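Local coordinates for hypothetical protein Atu1913 (Agrobacterium tumefaciens, PDB 2B1Y) that is of unknown function but carries a DUF1883 domain and forms a two-chain assembly in which a beta-sheet runs on from one subunit into the other, at residues Y8-L13 with A38-F43. Sequence-based numbering, arbitrary orientation.
Sequences YTHYDL and ANFQRF. With SO4 (sulfate ion), chain D.
The imidazole of His10 lies almost flat on the phenyl ring of Phe40, the centroids 3.9 Å apart and the planes inclined by 20°. This is a face-to-face stack, slightly offset: NE2 of His10 sits over the middle of the phenyl ring, whereas CZ of Phe40 lies toward the rim of the imidazole, 3.3 Å from CE1 of His10. The tilt brings that end of the two rings together. Both side chains leave their backbones with CG anti to the backbone N (chi1 167° for His10), which carries each ring into the space between strand and helix, where the two side chains cross at about a right angle and the rings overlap by their faces; CA of His10 and CA of Phe40 are 9.3 Å apart.

One helical turn further on, Phe43 meets Tyr8 differently. Its ring turns an edge to the tyrosine face, a T-shaped pair with planes at 79° and centroids 5.3 Å apart. CE2 of Phe43 does the touching, 3.8 Å from CD2 of Tyr8, off the centre of the phenol ring. Strand and helix thus meet through two aromatic pairs, one stacked and one T-shaped, with alternate strand residues facing the helix.

On Arg42 the guanidinium grips a sulfate, probably from the crystallisation liquor, with two N-H groups: NH1 donates almost straight to O2 at 3.0 Å, and NH2 reaches O1 at 2.9 Å along a more bent path.

NE2 of His10 is hydrogen-bonded to His72 of the second subunit, whose ring also stacks on Phe40, making a three-ring cluster across the interface. Leu47 touches Tyr8, and Phe6 touches Phe43. Helix 37-46, directly following strand 30-36, packs against strand 8-16 where the latter pairs antiparallel with a strand of the second subunit, continuing the sheet between chains.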
# COMPACT_ATOMS: atom_id res chain seq x y z
N TYR A 8 6.04 9.36 -8.78
CA TYR A 8 7.18 8.44 -8.60
C TYR A 8 8.00 8.37 -9.87
O TYR A 8 7.54 8.76 -10.96
CB TYR A 8 6.70 7.02 -8.21
CG TYR A 8 6.01 6.30 -9.33
CD1 TYR A 8 4.67 6.56 -9.62
CD2 TYR A 8 6.69 5.36 -10.12
CE1 TYR A 8 4.03 5.92 -10.67
CE2 TYR A 8 6.06 4.72 -11.17
CZ TYR A 8 4.72 5.01 -11.44
OH TYR A 8 4.06 4.38 -12.46
N THR A 9 9.22 7.84 -9.74
CA THR A 9 10.07 7.58 -10.87
C THR A 9 10.44 6.11 -10.84
O THR A 9 10.81 5.60 -9.80
CB THR A 9 11.39 8.35 -10.71
OG1 THR A 9 11.12 9.75 -10.70
CG2 THR A 9 12.33 8.00 -11.86
N HIS A 10 10.33 5.44 -11.98
CA HIS A 10 10.57 4.00 -12.05
C HIS A 10 11.77 3.69 -12.94
O HIS A 10 11.72 4.00 -14.12
CB HIS A 10 9.30 3.31 -12.60
CG HIS A 10 9.50 1.88 -13.01
ND1 HIS A 10 8.91 1.33 -14.15
CD2 HIS A 10 10.26 0.90 -12.47
CE1 HIS A 10 9.29 0.07 -14.26
NE2 HIS A 10 10.10 -0.22 -13.26
N TYR A 11 12.83 3.11 -12.38
CA TYR A 11 13.93 2.54 -13.17
C TYR A 11 13.74 1.02 -13.28
O TYR A 11 13.74 0.32 -12.27
CB TYR A 11 15.33 2.83 -12.55
CG TYR A 11 15.61 4.29 -12.28
CD1 TYR A 11 16.31 5.06 -13.21
CD2 TYR A 11 15.15 4.91 -11.10
CE1 TYR A 11 16.57 6.43 -13.00
CE2 TYR A 11 15.41 6.32 -10.88
CZ TYR A 11 16.13 7.04 -11.86
OH TYR A 11 16.38 8.38 -11.70
N ASP A 12 13.54 0.54 -14.50
CA ASP A 12 13.57 -0.90 -14.74
C ASP A 12 15.03 -1.30 -14.93
O ASP A 12 15.61 -1.02 -15.97
CB ASP A 12 12.75 -1.21 -15.99
CG ASP A 12 12.64 -2.68 -16.26
OD1 ASP A 12 13.35 -3.51 -15.61
OD2 ASP A 12 11.82 -3.00 -17.14
N LEU A 13 15.63 -1.93 -13.92
CA LEU A 13 17.06 -2.25 -13.93
C LEU A 13 17.40 -3.58 -14.60
O LEU A 13 18.57 -3.94 -14.70
CB LEU A 13 17.63 -2.26 -12.50
CG LEU A 13 17.43 -0.95 -11.72
CD1 LEU A 13 18.03 -1.10 -10.34
CD2 LEU A 13 18.07 0.22 -12.43
N ALA A 38 7.50 -9.01 -9.43
CA ALA A 38 6.19 -9.31 -8.84
C ALA A 38 5.75 -8.15 -7.94
O ALA A 38 4.60 -7.75 -7.94
CB ALA A 38 6.19 -10.64 -8.08
N ASN A 39 6.71 -7.62 -7.19
CA ASN A 39 6.44 -6.52 -6.30
C ASN A 39 6.23 -5.20 -7.01
O ASN A 39 5.44 -4.38 -6.53
CB ASN A 39 7.50 -6.48 -5.23
CG ASN A 39 7.31 -7.61 -4.21
OD1 ASN A 39 8.14 -8.51 -4.06
ND2 ASN A 39 6.20 -7.56 -3.54
N PHE A 40 6.89 -5.01 -8.15
CA PHE A 40 6.54 -3.86 -8.99
C PHE A 40 5.08 -3.95 -9.47
O PHE A 40 4.36 -2.96 -9.56
CB PHE A 40 7.51 -3.67 -10.18
CG PHE A 40 7.16 -2.50 -11.05
CD1 PHE A 40 7.18 -1.21 -10.53
CD2 PHE A 40 6.72 -2.70 -12.36
CE1 PHE A 40 6.81 -0.11 -11.32
CE2 PHE A 40 6.35 -1.62 -13.16
CZ PHE A 40 6.41 -0.32 -12.64
N GLN A 41 4.61 -5.16 -9.78
CA GLN A 41 3.21 -5.25 -10.18
C GLN A 41 2.27 -4.85 -9.04
O GLN A 41 1.32 -4.10 -9.25
CB GLN A 41 2.90 -6.63 -10.73
CG GLN A 41 3.50 -6.87 -12.12
CD GLN A 41 3.01 -5.86 -13.18
OE1 GLN A 41 3.80 -5.36 -14.01
NE2 GLN A 41 1.70 -5.54 -13.14
N ARG A 42 2.58 -5.30 -7.82
CA ARG A 42 1.86 -4.87 -6.62
C ARG A 42 1.92 -3.34 -6.43
O ARG A 42 0.90 -2.70 -6.21
CB ARG A 42 2.38 -5.62 -5.39
CG ARG A 42 2.18 -7.14 -5.47
CD ARG A 42 2.63 -7.87 -4.22
NE ARG A 42 2.41 -9.31 -4.37
CZ ARG A 42 3.38 -10.23 -4.50
NH1 ARG A 42 4.67 -9.89 -4.48
NH2 ARG A 42 3.06 -11.50 -4.66
N PHE A 43 3.12 -2.75 -6.52
CA PHE A 43 3.25 -1.31 -6.42
C PHE A 43 2.30 -0.55 -7.39
O PHE A 43 1.62 0.40 -6.98
CB PHE A 43 4.71 -0.89 -6.71
CG PHE A 43 4.94 0.59 -6.67
CD1 PHE A 43 5.13 1.25 -5.45
CD2 PHE A 43 5.00 1.32 -7.86
CE1 PHE A 43 5.35 2.63 -5.42
CE2 PHE A 43 5.22 2.69 -7.81
CZ PHE A 43 5.42 3.32 -6.58
S SO4 D . 6.24 -13.28 -5.24
O1 SO4 D . 5.04 -13.09 -6.05
O2 SO4 D . 6.74 -11.98 -4.79
O3 SO4 D . 5.93 -14.10 -4.07
O4 SO4 D . 7.26 -13.96 -6.04